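Local atomic coordinates of Succinylglutamatedesuccinylase/aspartoacylase (Rhodobacter sphaeroides 2.4.1, PDB entry 3CDX), a protein that binds a calcium ion in this crystal and probably acts as a metal-dependent hydrolase on linear amides, as in the succinylglutamate desuccinylase/aspartoacylase family. Residues 69-77 and 88-96. Residues are numbered along the deposited sequence; the frame is centred on the assembly and turned at random.
Sequences GQIAISDLA and RVIMLPAVN
The Met91 side chain rises from strand 88-92 and folds over Ala77 of helix 68-79, its SD 3.6 Å from Ala77 CA. A bend at the last torsion (chi3 -65°) brings CE alongside Ala77 CA and CB, while Leu76 meets the sulfur with CG, the two side chains crossing at about a right angle. Replacing Met91 by alanine would remove the thioether and is likely to leave Leu76 CG and the Ala77 backbone without their partner. Ile73 fills the middle: its CG2, anti to the backbone N, lies 3.7 Å from Met91 CB and equally close to Pro93 CA. Where the strand has ended, Pro93 lays its CB against the helix turn, 3.5 Å from Ser74 N, with CG near Ser74 CB. Ser74 OG donates a hydrogen bond to Gln70 O (2.9 Å), which also accepts the helical bond from Ser74 N. Pro93 O receives a CA-H...O contact from Gln70 CA (3.2 Å), whereas Gln70 NE2 bonds to the carbonyls of Gly64 and Glu66, the latter residue a calcium ligand. The helix thus packs on strand 88-92 within the beta-alpha-beta unit completed by strand 55-60. With no conventional hydrogen bond between the segments, apolar fit appears to dominate their association.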
loop_
_atom_site.group_PDB
_atom_site.type_symbol
_atom_site.label_atom_id
_atom_site.label_comp_id
_atom_site.label_asym_id
_atom_site.label_seq_id
_atom_site.Cartn_x
_atom_site.Cartn_y
_atom_site.Cartn_z
ATOM N N GLY A 69 -12.849 -23.761 13.586
ATOM C CA GLY A 69 -12.464 -23.695 15.017
ATOM C C GLY A 69 -13.030 -22.482 15.747
ATOM O O GLY A 69 -13.417 -22.567 16.909
ATOM N N GLN A 70 -13.069 -21.331 15.071
ATOM C CA GLN A 70 -13.635 -20.120 15.697
ATOM C C GLN A 70 -15.115 -20.325 16.080
ATOM O O GLN A 70 -15.522 -19.894 17.135
ATOM C CB GLN A 70 -13.535 -18.914 14.745
ATOM C CG GLN A 70 -12.078 -18.531 14.330
ATOM C CD GLN A 70 -12.096 -17.371 13.355
ATOM O OE1 GLN A 70 -12.877 -16.431 13.537
ATOM N NE2 GLN A 70 -11.268 -17.450 12.274
ATOM N N ILE A 71 -15.897 -20.932 15.166
ATOM C CA ILE A 71 -17.313 -21.246 15.417
ATOM C C ILE A 71 -17.493 -22.344 16.483
ATOM O O ILE A 71 -18.203 -22.137 17.476
ATOM C CB ILE A 71 -18.020 -21.676 14.135
ATOM C CG1 ILE A 71 -18.130 -20.490 13.140
ATOM C CG2 ILE A 71 -19.403 -22.242 14.462
ATOM C CD1 ILE A 71 -18.434 -20.939 11.677
ATOM N N ALA A 72 -16.828 -23.490 16.303
ATOM C CA ALA A 72 -17.014 -24.639 17.199
ATOM C C ALA A 72 -16.651 -24.252 18.645
ATOM O O ALA A 72 -17.407 -24.520 19.576
ATOM C CB ALA A 72 -16.168 -25.786 16.744
ATOM N N ILE A 73 -15.503 -23.596 18.812
ATOM C CA ILE A 73 -14.985 -23.280 20.149
ATOM C C ILE A 73 -15.735 -22.132 20.856
ATOM O O ILE A 73 -15.949 -22.191 22.050
ATOM C CB ILE A 73 -13.446 -23.065 20.124
ATOM C CG1 ILE A 73 -12.741 -24.347 19.661
ATOM C CG2 ILE A 73 -12.887 -22.686 21.480
ATOM C CD1 ILE A 73 -11.237 -24.146 19.401
ATOM N N SER A 74 -16.090 -21.074 20.135
ATOM C CA SER A 74 -16.826 -19.989 20.761
ATOM C C SER A 74 -18.222 -20.433 21.160
ATOM O O SER A 74 -18.762 -19.995 22.194
ATOM C CB SER A 74 -16.868 -18.736 19.872
ATOM O OG SER A 74 -17.723 -18.909 18.767
ATOM N N ASP A 75 -18.821 -21.292 20.336
ATOM C CA ASP A 75 -20.109 -21.901 20.684
ATOM C C ASP A 75 -20.003 -22.730 21.988
ATOM O O ASP A 75 -20.832 -22.588 22.885
ATOM C CB ASP A 75 -20.606 -22.751 19.493
ATOM C CG ASP A 75 -21.923 -23.486 19.794
ATOM O OD1 ASP A 75 -22.963 -22.797 19.888
ATOM O OD2 ASP A 75 -21.902 -24.745 19.905
ATOM N N LEU A 76 -18.972 -23.576 22.100
ATOM C CA LEU A 76 -18.814 -24.425 23.288
ATOM C C LEU A 76 -18.529 -23.551 24.487
ATOM O O LEU A 76 -19.064 -23.784 25.591
ATOM C CB LEU A 76 -17.731 -25.508 23.105
ATOM C CG LEU A 76 -17.509 -26.489 24.274
ATOM C CD1 LEU A 76 -18.803 -27.257 24.667
ATOM C CD2 LEU A 76 -16.330 -27.446 23.998
ATOM N N ALA A 77 -17.740 -22.492 24.249
ATOM C CA ALA A 77 -17.348 -21.587 25.319
ATOM C C ALA A 77 -18.548 -20.883 25.923
ATOM O O ALA A 77 -18.566 -20.587 27.124
ATOM C CB ALA A 77 -16.271 -20.554 24.818
ATOM N N ARG A 88 -10.574 -29.472 33.626
ATOM C CA ARG A 88 -10.423 -28.076 33.194
ATOM C C ARG A 88 -10.414 -27.977 31.679
ATOM O O ARG A 88 -9.707 -28.738 31.005
ATOM C CB ARG A 88 -9.163 -27.438 33.788
ATOM C CG ARG A 88 -9.059 -25.914 33.532
ATOM C CD ARG A 88 -7.924 -25.240 34.313
ATOM N NE ARG A 88 -6.688 -26.005 34.189
ATOM C CZ ARG A 88 -5.550 -25.714 34.804
ATOM N NH1 ARG A 88 -4.499 -26.500 34.627
ATOM N NH2 ARG A 88 -5.453 -24.651 35.597
ATOM N N VAL A 89 -11.230 -27.043 31.175
ATOM C CA VAL A 89 -11.334 -26.709 29.743
ATOM C C VAL A 89 -10.944 -25.226 29.543
ATOM O O VAL A 89 -11.545 -24.332 30.140
ATOM C CB VAL A 89 -12.748 -26.957 29.189
ATOM C CG1 VAL A 89 -12.784 -26.755 27.656
ATOM C CG2 VAL A 89 -13.232 -28.403 29.557
ATOM N N ILE A 90 -9.907 -25.012 28.737
ATOM C CA ILE A 90 -9.460 -23.678 28.308
ATOM C C ILE A 90 -9.745 -23.494 26.810
ATOM O O ILE A 90 -9.285 -24.291 25.985
ATOM C CB ILE A 90 -7.975 -23.486 28.641
ATOM C CG1 ILE A 90 -7.761 -23.680 30.160
ATOM C CG2 ILE A 90 -7.439 -22.050 28.153
ATOM C CD1 ILE A 90 -6.346 -23.916 30.558
ATOM N N MET A 91 -10.483 -22.435 26.468
ATOM C CA MET A 91 -11.035 -22.213 25.108
ATOM C C MET A 91 -10.626 -20.849 24.583
ATOM O O MET A 91 -10.980 -19.839 25.173
ATOM C CB MET A 91 -12.568 -22.350 25.110
ATOM C CG MET A 91 -13.025 -23.832 25.391
ATOM S SD MET A 91 -14.754 -24.077 25.921
ATOM C CE MET A 91 -14.683 -23.236 27.506
ATOM N N LEU A 92 -9.807 -20.843 23.520
ATOM C CA LEU A 92 -9.412 -19.605 22.813
ATOM C C LEU A 92 -9.867 -19.794 21.412
ATOM O O LEU A 92 -9.106 -20.292 20.601
ATOM C CB LEU A 92 -7.879 -19.350 22.850
ATOM C CG LEU A 92 -7.361 -18.831 24.199
ATOM C CD1 LEU A 92 -7.190 -19.993 25.204
ATOM C CD2 LEU A 92 -6.037 -18.056 24.099
ATOM N N PRO A 93 -11.122 -19.414 21.108
ATOM C CA PRO A 93 -11.652 -19.673 19.769
ATOM C C PRO A 93 -11.069 -18.773 18.699
ATOM O O PRO A 93 -11.186 -19.084 17.528
ATOM C CB PRO A 93 -13.129 -19.315 19.907
ATOM C CG PRO A 93 -13.149 -18.262 20.982
ATOM C CD PRO A 93 -12.118 -18.730 21.971
ATOM N N ALA A 94 -10.460 -17.673 19.094
ATOM C CA ALA A 94 -10.082 -16.642 18.130
ATOM C C ALA A 94 -8.741 -16.031 18.513
ATOM O O ALA A 94 -8.681 -14.937 19.010
ATOM C CB ALA A 94 -11.192 -15.580 18.055
ATOM N N VAL A 95 -7.661 -16.780 18.286
ATOM C CA VAL A 95 -6.365 -16.429 18.847
ATOM C C VAL A 95 -5.774 -15.172 18.143
ATOM O O VAL A 95 -5.390 -14.220 18.803
ATOM C CB VAL A 95 -5.382 -17.603 18.698
ATOM C CG1 VAL A 95 -3.925 -17.163 19.036
ATOM C CG2 VAL A 95 -5.786 -18.771 19.610
ATOM N N ASN A 96 -5.716 -15.192 16.815
ATOM C CA ASN A 96 -5.062 -14.146 16.032
ATOM C C ASN A 96 -6.089 -13.110 15.617
ATOM O O ASN A 96 -6.470 -13.008 14.432
ATOM C CB ASN A 96 -4.405 -14.821 14.818
ATOM C CG ASN A 96 -3.342 -13.958 14.144
ATOM O OD1 ASN A 96 -3.174 -12.770 14.463
ATOM N ND2 ASN A 96 -2.628 -14.558 13.181
#